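Local atomic coordinates of putative adenosine kinase (Schistosoma mansoni, PDB entry 3VAS), a protein that catalyses the phosphorylation of adenosine to AMP with ATP as the usual phosphate donor, as a ribokinase-type (pfkB family) nucleoside kinase. Residues G319-A324 / V344-Y349; V88-W93 / F356-R361; I236-E241 / G325-Y330; N287-T292 / F302-F307. One frame throughout, in Å; residues are numbered along the deposited sequence.

Contact 1 of 4, residues G319-A324 / V344-Y349; sequences GDAFAA and VKAAAY. With ADN (adenosine), chain C.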
# COMPACT_ATOMS: atom_id res chain seq x y z
N GLY A 319 1.28 7.00 3.58
CA GLY A 319 1.73 6.59 2.26
C GLY A 319 0.63 5.93 1.45
O GLY A 319 0.54 6.14 0.24
N ASP A 320 -0.19 5.12 2.11
CA ASP A 320 -1.32 4.46 1.46
C ASP A 320 -2.33 5.50 0.99
O ASP A 320 -2.88 5.39 -0.10
CB ASP A 320 -2.01 3.48 2.41
CG ASP A 320 -1.07 2.41 2.95
OD1 ASP A 320 -0.07 2.07 2.27
OD2 ASP A 320 -1.34 1.90 4.06
N ALA A 321 -2.57 6.50 1.84
CA ALA A 321 -3.49 7.58 1.52
C ALA A 321 -2.94 8.42 0.38
O ALA A 321 -3.68 8.80 -0.53
CB ALA A 321 -3.72 8.45 2.74
N PHE A 322 -1.65 8.70 0.45
CA PHE A 322 -0.98 9.48 -0.59
C PHE A 322 -1.24 8.86 -1.96
O PHE A 322 -1.61 9.55 -2.89
CB PHE A 322 0.52 9.57 -0.32
CG PHE A 322 1.27 10.40 -1.33
CD1 PHE A 322 1.48 11.75 -1.11
CD2 PHE A 322 1.74 9.82 -2.51
CE1 PHE A 322 2.16 12.53 -2.05
CE2 PHE A 322 2.43 10.59 -3.44
CZ PHE A 322 2.64 11.94 -3.22
N ALA A 323 -1.03 7.55 -2.06
CA ALA A 323 -1.26 6.84 -3.31
C ALA A 323 -2.71 6.95 -3.77
O ALA A 323 -2.98 7.22 -4.94
CB ALA A 323 -0.85 5.36 -3.18
N ALA A 324 -3.65 6.75 -2.84
CA ALA A 324 -5.08 6.89 -3.14
C ALA A 324 -5.41 8.28 -3.67
O ALA A 324 -6.07 8.42 -4.71
CB ALA A 324 -5.91 6.60 -1.90
N VAL A 344 -1.22 14.77 -1.31
CA VAL A 344 -0.83 15.38 -0.04
C VAL A 344 -2.05 15.60 0.85
O VAL A 344 -2.01 15.34 2.05
CB VAL A 344 -0.08 16.72 -0.25
CG1 VAL A 344 0.18 17.42 1.07
CG2 VAL A 344 1.24 16.47 -0.99
N LYS A 345 -3.13 16.07 0.24
CA LYS A 345 -4.39 16.26 0.96
C LYS A 345 -4.88 14.94 1.58
O LYS A 345 -5.23 14.90 2.76
CB LYS A 345 -5.46 16.85 0.04
CG LYS A 345 -6.84 17.00 0.68
CD LYS A 345 -7.86 17.58 -0.29
CE LYS A 345 -9.23 17.70 0.35
NZ LYS A 345 -10.26 18.22 -0.60
N ALA A 346 -4.88 13.88 0.79
CA ALA A 346 -5.28 12.56 1.27
C ALA A 346 -4.45 12.14 2.48
O ALA A 346 -4.99 11.70 3.50
CB ALA A 346 -5.17 11.53 0.17
N ALA A 347 -3.14 12.29 2.35
CA ALA A 347 -2.21 11.88 3.40
C ALA A 347 -2.40 12.72 4.66
O ALA A 347 -2.38 12.19 5.78
CB ALA A 347 -0.78 11.99 2.91
N ALA A 348 -2.58 14.03 4.47
CA ALA A 348 -2.80 14.95 5.58
C ALA A 348 -4.08 14.62 6.36
O ALA A 348 -4.12 14.75 7.58
CB ALA A 348 -2.85 16.39 5.07
N TYR A 349 -5.12 14.21 5.64
CA TYR A 349 -6.37 13.80 6.28
C TYR A 349 -6.13 12.60 7.20
O TYR A 349 -6.61 12.56 8.33
CB TYR A 349 -7.41 13.46 5.22
CG TYR A 349 -8.71 12.90 5.76
CD1 TYR A 349 -9.72 13.74 6.23
CD2 TYR A 349 -8.93 11.53 5.78
CE1 TYR A 349 -10.91 13.22 6.72
CE2 TYR A 349 -10.12 11.00 6.26
CZ TYR A 349 -11.11 11.85 6.74
OH TYR A 349 -12.28 11.31 7.22
O5' ADN C . 0.83 1.55 5.65
C5' ADN C . 0.33 1.12 6.92
C4' ADN C . -0.48 -0.14 6.78
O4' ADN C . 0.36 -1.21 6.32
C3' ADN C . -1.14 -0.67 8.06
O3' ADN C . -2.55 -0.45 8.00
C2' ADN C . -0.86 -2.19 8.04
O2' ADN C . -2.00 -3.00 8.24
C1' ADN C . -0.26 -2.41 6.65
N9 ADN C . 0.70 -3.51 6.57
C8 ADN C . 1.68 -3.76 7.42
N7 ADN C . 2.37 -4.98 6.95
C5 ADN C . 1.71 -5.43 5.76
C6 ADN C . 1.93 -6.51 4.92
N6 ADN C . 3.01 -7.43 5.21
N1 ADN C . 1.11 -6.71 3.82
C2 ADN C . 0.09 -5.84 3.55
N3 ADN C . -0.13 -4.77 4.37
C4 ADN C . 0.70 -4.58 5.50
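The Phe322 ring meets the opposing helix obliquely, its CD1–CE1 side lying against the start of Val344–Tyr349. CE1 stands 4.2 Å from Val344 CG2, and CD1 is 4.1 Å from Val344 N. Because CG is anti to the backbone N (chi1 -178°), the ring leaves its helix on the side of Val344, while CB remains behind to touch the methyl of Ala347. Elsewhere the ring packs on Ile281 and Thr283 of strand 279-284. The other flat group, the Asp320 carboxylate, faces away from this interface and toward the nucleoside: O5' of adenosine donates to Asp320 OD2 at 2.7 Å, and Asn86 bonds the same oxygen. In ribokinase-type kinases the aspartate of the GAGD motif usually acts as catalytic base, and Asp320 probably does so here, given its bond to O5'.

The closest approach is made by alanines. Ala346 CB sits 3.2 Å from Ala321 O, and the two methyl carbons, Ala321 CB and Ala346 CB, are 4.3 Å apart. With no hydrogen bond between the segments, such small side chains let the axes approach to 7.0 Å at an angle of 146° between their directions, roughly antiparallel. Met90 of helix 83-95 touches Ala321, Ala324 and Ala346, so that helix packs on both partners, while strand 279-284 lies on the Phe322 side.

Contact 2 of 4, residues V88-W93 / F356-R361; sequences VKMIQW and FSLGSR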
# COMPACT_ATOMS: atom_id res chain seq x y z
N VAL A 88 -7.06 1.33 -1.98
CA VAL A 88 -8.19 1.11 -2.87
C VAL A 88 -9.51 1.59 -2.28
O VAL A 88 -10.33 2.18 -2.98
CB VAL A 88 -8.27 -0.37 -3.29
CG1 VAL A 88 -9.60 -0.67 -3.99
CG2 VAL A 88 -7.09 -0.72 -4.17
N LYS A 89 -9.73 1.35 -0.99
CA LYS A 89 -10.98 1.79 -0.40
C LYS A 89 -11.04 3.31 -0.24
O LYS A 89 -12.12 3.90 -0.27
CB LYS A 89 -11.27 1.06 0.92
CG LYS A 89 -10.43 1.46 2.11
CD LYS A 89 -10.73 0.54 3.30
CE LYS A 89 -10.14 1.08 4.59
NZ LYS A 89 -10.45 0.20 5.75
N MET A 90 -9.89 3.95 -0.09
CA MET A 90 -9.89 5.41 -0.04
C MET A 90 -10.10 6.01 -1.43
O MET A 90 -10.75 7.05 -1.56
CB MET A 90 -8.62 5.98 0.61
CG MET A 90 -8.69 7.49 0.81
SD MET A 90 -7.33 8.16 1.78
CE MET A 90 -7.88 9.85 2.05
N ILE A 91 -9.56 5.36 -2.47
CA ILE A 91 -9.86 5.78 -3.84
C ILE A 91 -11.37 5.76 -4.03
O ILE A 91 -11.96 6.69 -4.58
CB ILE A 91 -9.22 4.85 -4.88
CG1 ILE A 91 -7.69 4.95 -4.83
CG2 ILE A 91 -9.71 5.19 -6.29
CD1 ILE A 91 -7.00 4.02 -5.81
N GLN A 92 -12.00 4.69 -3.55
CA GLN A 92 -13.45 4.53 -3.61
C GLN A 92 -14.17 5.62 -2.82
O GLN A 92 -15.16 6.19 -3.28
CB GLN A 92 -13.83 3.14 -3.10
CG GLN A 92 -15.34 2.91 -2.95
CD GLN A 92 -16.06 2.90 -4.28
OE1 GLN A 92 -15.70 2.15 -5.19
NE2 GLN A 92 -17.09 3.73 -4.40
N TRP A 93 -13.66 5.92 -1.63
CA TRP A 93 -14.24 6.93 -0.75
C TRP A 93 -14.12 8.33 -1.37
O TRP A 93 -15.07 9.12 -1.35
CB TRP A 93 -13.51 6.86 0.59
CG TRP A 93 -13.98 7.78 1.68
CD1 TRP A 93 -15.05 7.59 2.51
CD2 TRP A 93 -13.34 8.99 2.11
NE1 TRP A 93 -15.13 8.63 3.41
CE2 TRP A 93 -14.10 9.50 3.18
CE3 TRP A 93 -12.22 9.71 1.67
CZ2 TRP A 93 -13.76 10.69 3.83
CZ3 TRP A 93 -11.89 10.88 2.32
CH2 TRP A 93 -12.65 11.36 3.39
N PHE A 356 -5.97 3.95 9.88
CA PHE A 356 -6.54 4.31 8.59
C PHE A 356 -8.06 4.45 8.71
O PHE A 356 -8.82 3.58 8.29
CB PHE A 356 -6.17 3.30 7.50
CG PHE A 356 -6.21 3.88 6.12
CD1 PHE A 356 -5.08 4.50 5.59
CD2 PHE A 356 -7.36 3.82 5.35
CE1 PHE A 356 -5.11 5.05 4.31
CE2 PHE A 356 -7.40 4.36 4.08
CZ PHE A 356 -6.27 4.98 3.56
N SER A 357 -8.48 5.56 9.31
CA SER A 357 -9.89 5.81 9.58
C SER A 357 -10.46 6.80 8.58
O SER A 357 -9.99 7.93 8.48
CB SER A 357 -10.05 6.35 11.00
OG SER A 357 -11.40 6.69 11.28
N LEU A 358 -11.47 6.37 7.82
CA LEU A 358 -12.16 7.26 6.89
C LEU A 358 -13.51 7.68 7.46
O LEU A 358 -14.42 6.86 7.59
CB LEU A 358 -12.38 6.56 5.54
CG LEU A 358 -11.15 6.20 4.71
CD1 LEU A 358 -11.53 5.34 3.51
CD2 LEU A 358 -10.44 7.47 4.26
N GLY A 359 -13.64 8.95 7.81
CA GLY A 359 -14.88 9.46 8.40
C GLY A 359 -15.92 9.83 7.36
O GLY A 359 -15.92 9.30 6.25
N SER A 360 -16.83 10.74 7.72
CA SER A 360 -17.87 11.12 6.77
C SER A 360 -17.25 11.92 5.62
O SER A 360 -16.43 12.81 5.84
CB SER A 360 -19.02 11.89 7.43
OG SER A 360 -18.60 13.12 7.97
N ARG A 361 -17.66 11.57 4.41
CA ARG A 361 -17.05 12.10 3.20
C ARG A 361 -17.22 13.61 3.08
O ARG A 361 -16.38 14.30 2.49
CB ARG A 361 -17.64 11.37 1.99
CG ARG A 361 -17.07 11.80 0.66
CD ARG A 361 -15.56 11.74 0.64
NE ARG A 361 -15.05 12.06 -0.69
CZ ARG A 361 -14.94 13.29 -1.17
NH1 ARG A 361 -15.28 14.33 -0.41
NH2 ARG A 361 -14.48 13.48 -2.39
O HOH W 1 -9.64 1.15 8.15
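Arg361 and Trp93 are joined by a side-chain-to-backbone hydrogen bond where the C-terminal loop of this ribokinase-like fold lies along helix 83-95. Arg361 NE donates to Trp93 O at 3.0 Å, with the oxygen close to the guanidinium plane but the bond bent to 137° at the hydrogen. Its NH2 reaches Ile94 O, so one guanidinium holds two successive carbonyls in the last turn of the helix. The indole answers in the other direction: Trp93 NE1 donates to Gly359 O, also at 3.0 Å and nearly along the C=O axis. Lys89 NZ has its salt bridge with Asp119, and in addition passes a hydrogen bond to a water that donates to Phe356 O.

The indole lies between two aliphatic groups. Arg361 CD lies over the centre of one face, 3.7 Å from the centroid of the six-membered ring; Leu358 CD2 covers the opposite face, displaced toward the rim. With chi2 bent to 52°, the arginine chain runs over the ring before its NE turns to the carbonyl. The guanidinium itself is too distant for more than a weak cation-pi attraction.

Toward the adenosine side, the extended Met90 chain crosses Phe356 at about a right angle. This Met-aromatic contact is oblique, with Met90 SD 3.8 Å from Phe356 CZ, while Met90 CB lies in the ring plane, at its edge.

Contact 3 of 4, residues I236-E241 / G325-Y330; sequences IVFGNE and GFIADY
Phe238 and Phe326 form an offset edge-to-face pair that seats helix 318-330 on strand 236-240 in the alpha/beta core of the ribokinase-like fold. The strand's ring presents its edge to the face of the helix's ring, with planes 78° apart. Their centroids are 5.9 Å apart. The closest atoms are Phe238 CZ and Phe326 CD2, at 3.9 Å. Phe326 has CG anti to its backbone N (chi1 -177°), which sends the ring toward the strand. Phe238 CZ does double duty, since it also lies 4.0 Å from Ile327 CG1. Ile327 starts out along the flank of its helix, yet its CG1–CD1 arm reaches back to the strand and meets the Phe238 ring obliquely.

Two residues earlier on the strand, Ile236 brings its CD1 up to two aromatic rings one helical turn apart, to the edge of Phe326 and obliquely to Tyr330. No hydrogen bond links the segments; the large side chains layered between them are consistent with an axis separation of 11.7 Å.

Farther out, backbone bonds to Phe212 and Leu214 on one side, and to Leu279 and Ile281 on the other, hold the strand within its sheet. Phe326 is also backed by Ile281, and by Ser339 and Ala343 of helix 336-351. Ile236 CD1 ends 4.2 Å from Phe326 CE2 and 4.1 Å from Tyr330 CE2.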
# COMPACT_ATOMS: atom_id res chain seq x y z
N ILE A 236 3.23 3.33 -13.01
CA ILE A 236 3.49 4.28 -11.92
C ILE A 236 4.06 3.54 -10.72
O ILE A 236 3.53 2.50 -10.31
CB ILE A 236 2.20 5.02 -11.49
CG1 ILE A 236 1.53 5.70 -12.69
CG2 ILE A 236 2.49 6.03 -10.39
CD1 ILE A 236 0.29 6.49 -12.32
N VAL A 237 5.15 4.06 -10.15
CA VAL A 237 5.77 3.46 -8.98
C VAL A 237 5.83 4.46 -7.83
O VAL A 237 6.34 5.58 -8.00
CB VAL A 237 7.19 2.94 -9.27
CG1 VAL A 237 7.81 2.32 -8.02
CG2 VAL A 237 7.17 1.92 -10.41
N PHE A 238 5.31 4.07 -6.67
CA PHE A 238 5.36 4.88 -5.47
C PHE A 238 6.41 4.33 -4.52
O PHE A 238 6.58 3.11 -4.41
CB PHE A 238 4.01 4.86 -4.75
CG PHE A 238 2.88 5.49 -5.51
CD1 PHE A 238 2.57 6.83 -5.35
CD2 PHE A 238 2.09 4.73 -6.37
CE1 PHE A 238 1.53 7.41 -6.04
CE2 PHE A 238 1.03 5.30 -7.07
CZ PHE A 238 0.75 6.65 -6.90
N GLY A 239 7.09 5.22 -3.80
CA GLY A 239 8.05 4.81 -2.79
C GLY A 239 8.25 5.90 -1.78
O GLY A 239 7.82 7.04 -1.98
N ASN A 240 8.90 5.57 -0.66
CA ASN A 240 9.35 6.60 0.27
C ASN A 240 10.88 6.61 0.36
O ASN A 240 11.54 5.82 -0.29
CB ASN A 240 8.68 6.46 1.65
CG ASN A 240 9.08 5.18 2.39
OD1 ASN A 240 10.11 4.58 2.11
ND2 ASN A 240 8.25 4.77 3.34
N GLU A 241 11.42 7.50 1.19
CA GLU A 241 12.87 7.68 1.27
C GLU A 241 13.63 6.42 1.71
O GLU A 241 14.64 6.06 1.09
CB GLU A 241 13.22 8.87 2.17
CG GLU A 241 14.69 9.28 2.10
CD GLU A 241 14.90 10.75 2.39
OE1 GLU A 241 15.72 11.38 1.69
OE2 GLU A 241 14.23 11.28 3.30
N GLY A 325 -4.96 9.31 -2.95
CA GLY A 325 -5.22 10.68 -3.32
C GLY A 325 -4.67 11.01 -4.70
O GLY A 325 -5.33 11.68 -5.49
N PHE A 326 -3.47 10.52 -5.00
CA PHE A 326 -2.88 10.76 -6.31
C PHE A 326 -3.68 10.09 -7.42
O PHE A 326 -4.07 10.73 -8.39
CB PHE A 326 -1.42 10.29 -6.39
CG PHE A 326 -0.78 10.58 -7.72
CD1 PHE A 326 -0.16 11.80 -7.95
CD2 PHE A 326 -0.82 9.66 -8.75
CE1 PHE A 326 0.42 12.09 -9.18
CE2 PHE A 326 -0.24 9.93 -9.98
CZ PHE A 326 0.38 11.16 -10.20
N ILE A 327 -3.90 8.78 -7.27
CA ILE A 327 -4.54 7.98 -8.31
C ILE A 327 -5.97 8.43 -8.61
O ILE A 327 -6.34 8.56 -9.78
CB ILE A 327 -4.51 6.49 -7.95
CG1 ILE A 327 -3.06 5.99 -7.92
CG2 ILE A 327 -5.33 5.67 -8.94
CD1 ILE A 327 -2.90 4.62 -7.30
N ALA A 328 -6.75 8.68 -7.56
CA ALA A 328 -8.14 9.09 -7.72
C ALA A 328 -8.28 10.31 -8.61
O ALA A 328 -9.22 10.42 -9.40
CB ALA A 328 -8.78 9.36 -6.35
N ASP A 329 -7.33 11.24 -8.48
CA ASP A 329 -7.35 12.46 -9.28
C ASP A 329 -6.73 12.23 -10.66
O ASP A 329 -7.28 12.67 -11.67
CB ASP A 329 -6.64 13.61 -8.56
CG ASP A 329 -7.61 14.53 -7.84
OD1 ASP A 329 -8.66 14.04 -7.36
OD2 ASP A 329 -7.35 15.75 -7.77
N TYR A 330 -5.61 11.52 -10.68
CA TYR A 330 -4.86 11.29 -11.92
C TYR A 330 -5.67 10.51 -12.96
O TYR A 330 -5.58 10.79 -14.15
CB TYR A 330 -3.54 10.57 -11.62
CG TYR A 330 -2.57 10.57 -12.77
CD1 TYR A 330 -1.83 11.70 -13.08
CD2 TYR A 330 -2.39 9.44 -13.55
CE1 TYR A 330 -0.93 11.71 -14.14
CE2 TYR A 330 -1.50 9.43 -14.62
CZ TYR A 330 -0.78 10.57 -14.90
OH TYR A 330 0.11 10.58 -15.96

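Contact 4 of 4, residues N287-T292 / F302-F307; sequences NPLLYT and FMVEQF
Leu289 and Phe302 pair as an antiparallel hydrogen-bonded couple, satisfying both polar backbone atoms of each residue. Phe302 N donates to Leu289 O at 2.9 Å, in the carbonyl plane; in return Leu289 N donates to Phe302 O at 3.1 Å, tilted 23° from the plane of the Phe302 carbonyl. The latter oxygen also receives a CA-H contact from Pro288 CA at 3.2 Å. Proline has no N-H to offer, but its carbonyl oxygen accepts from Arg284 NH1. Beyond the pair, Tyr291 continues the ladder through backbone bonds to His300, Leu290 turns to Ile282 on the neighbouring strand, and Thr292 OG1 is bonded to Arg263 NH2 and Glu298 O.

The paired side chains run side by side in the same direction. Leu289 has CG between the backbone N and the carbonyl carbon (chi1 62°), which brings CD1 to 3.6 Å from Phe302 CB; the Phe302 ring then continues toward Leu340 and His341 of helix 336-351. Tyr291 meets Phe302 CB with its ring edge.

Past Phe302, the Met303 backbone passes Pro288, and Val304 CG2 packs 4.2 Å from Leu289 CD2. Between these segments, then, the polar link is one two-bond bridge, and past it the contact becomes apolar.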
# COMPACT_ATOMS: atom_id res chain seq x y z
N ASN A 287 9.82 16.72 4.07
CA ASN A 287 10.65 17.27 3.01
C ASN A 287 10.00 17.10 1.63
O ASN A 287 9.11 16.27 1.47
CB ASN A 287 12.03 16.60 3.05
CG ASN A 287 12.81 16.98 4.28
OD1 ASN A 287 12.81 18.14 4.69
ND2 ASN A 287 13.48 16.01 4.89
N PRO A 288 10.44 17.91 0.65
CA PRO A 288 9.85 17.81 -0.70
C PRO A 288 9.94 16.42 -1.30
O PRO A 288 10.98 15.76 -1.24
CB PRO A 288 10.70 18.79 -1.51
CG PRO A 288 11.15 19.80 -0.51
CD PRO A 288 11.38 19.03 0.76
N LEU A 289 8.83 15.97 -1.87
CA LEU A 289 8.80 14.69 -2.55
C LEU A 289 9.46 14.86 -3.90
O LEU A 289 9.54 15.98 -4.43
CB LEU A 289 7.36 14.18 -2.70
CG LEU A 289 6.34 14.99 -3.52
CD1 LEU A 289 6.43 14.66 -5.01
CD2 LEU A 289 4.93 14.73 -3.01
N LEU A 290 9.94 13.76 -4.46
CA LEU A 290 10.58 13.76 -5.76
C LEU A 290 9.69 13.04 -6.76
O LEU A 290 9.02 12.07 -6.42
CB LEU A 290 11.95 13.07 -5.69
CG LEU A 290 12.93 13.61 -4.64
CD1 LEU A 290 14.17 12.75 -4.55
CD2 LEU A 290 13.29 15.07 -4.94
N TYR A 291 9.68 13.52 -8.00
CA TYR A 291 9.03 12.80 -9.08
C TYR A 291 9.78 12.99 -10.39
O TYR A 291 10.44 14.00 -10.60
CB TYR A 291 7.56 13.20 -9.23
CG TYR A 291 7.31 14.61 -9.72
CD1 TYR A 291 7.22 14.88 -11.08
CD2 TYR A 291 7.16 15.66 -8.83
CE1 TYR A 291 6.98 16.18 -11.54
CE2 TYR A 291 6.93 16.95 -9.27
CZ TYR A 291 6.84 17.20 -10.62
OH TYR A 291 6.61 18.49 -11.06
N THR A 292 9.68 11.99 -11.26
CA THR A 292 10.23 12.06 -12.61
C THR A 292 9.50 11.01 -13.42
O THR A 292 8.70 10.24 -12.89
CB THR A 292 11.75 11.75 -12.62
OG1 THR A 292 12.29 12.00 -13.93
CG2 THR A 292 12.00 10.29 -12.24
N PHE A 302 8.75 18.66 -5.07
CA PHE A 302 7.42 19.21 -4.87
C PHE A 302 7.29 19.52 -3.38
O PHE A 302 7.34 18.62 -2.55
CB PHE A 302 6.36 18.21 -5.31
CG PHE A 302 4.94 18.67 -5.10
CD1 PHE A 302 4.29 19.42 -6.07
CD2 PHE A 302 4.24 18.32 -3.95
CE1 PHE A 302 2.98 19.83 -5.89
CE2 PHE A 302 2.93 18.73 -3.76
CZ PHE A 302 2.30 19.48 -4.73
N MET A 303 7.15 20.80 -3.06
CA MET A 303 7.09 21.23 -1.66
C MET A 303 5.83 20.70 -0.98
O MET A 303 4.77 20.63 -1.59
CB MET A 303 7.15 22.75 -1.55
CG MET A 303 7.52 23.24 -0.17
SD MET A 303 9.15 24.01 -0.15
CE MET A 303 8.86 25.42 -1.21
N VAL A 304 5.97 20.33 0.29
CA VAL A 304 4.88 19.72 1.04
C VAL A 304 4.52 20.58 2.26
O VAL A 304 5.40 21.13 2.92
CB VAL A 304 5.26 18.27 1.47
CG1 VAL A 304 4.42 17.79 2.64
CG2 VAL A 304 5.15 17.32 0.29
N GLU A 305 3.22 20.70 2.52
CA GLU A 305 2.71 21.48 3.64
C GLU A 305 3.35 21.08 4.97
O GLU A 305 3.29 19.92 5.38
CB GLU A 305 1.18 21.36 3.74
N GLN A 306 3.96 22.06 5.64
CA GLN A 306 4.64 21.81 6.91
C GLN A 306 3.66 21.57 8.05
O GLN A 306 2.72 22.35 8.25
CB GLN A 306 5.56 22.99 7.24
N PHE A 307 3.88 20.49 8.79
CA PHE A 307 3.05 20.15 9.94
C PHE A 307 3.71 20.57 11.25
O PHE A 307 4.90 20.37 11.45
CB PHE A 307 2.79 18.64 9.99
CG PHE A 307 1.61 18.20 9.17
CD1 PHE A 307 0.36 18.06 9.76
CD2 PHE A 307 1.75 17.90 7.82
CE1 PHE A 307 -0.73 17.64 9.01
CE2 PHE A 307 0.66 17.48 7.07
CZ PHE A 307 -0.58 17.36 7.67

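How the contacts relate
Contacts 1 and 3 belong to the buried core and share helix 318-330: alanines bring another helix close in contact 1, whereas aromatic and branched aliphatic side chains fill the wider gap to a strand in contact 3. Phe238 touches both Ala323 and Phe322, tying the two together. Contacts 2 and 4 are only partly buried and add polar bonds, through side chains to carbonyls in contact 2 and between backbones in contact 4. Each touches contact 1 through different residues: Met90 and Gly359 meet Ala346 and Tyr349, while Leu289 and Phe302 pack on Phe322 and Val344. Contacts 2 and 4 do not touch, their centres lying about 23 Å apart.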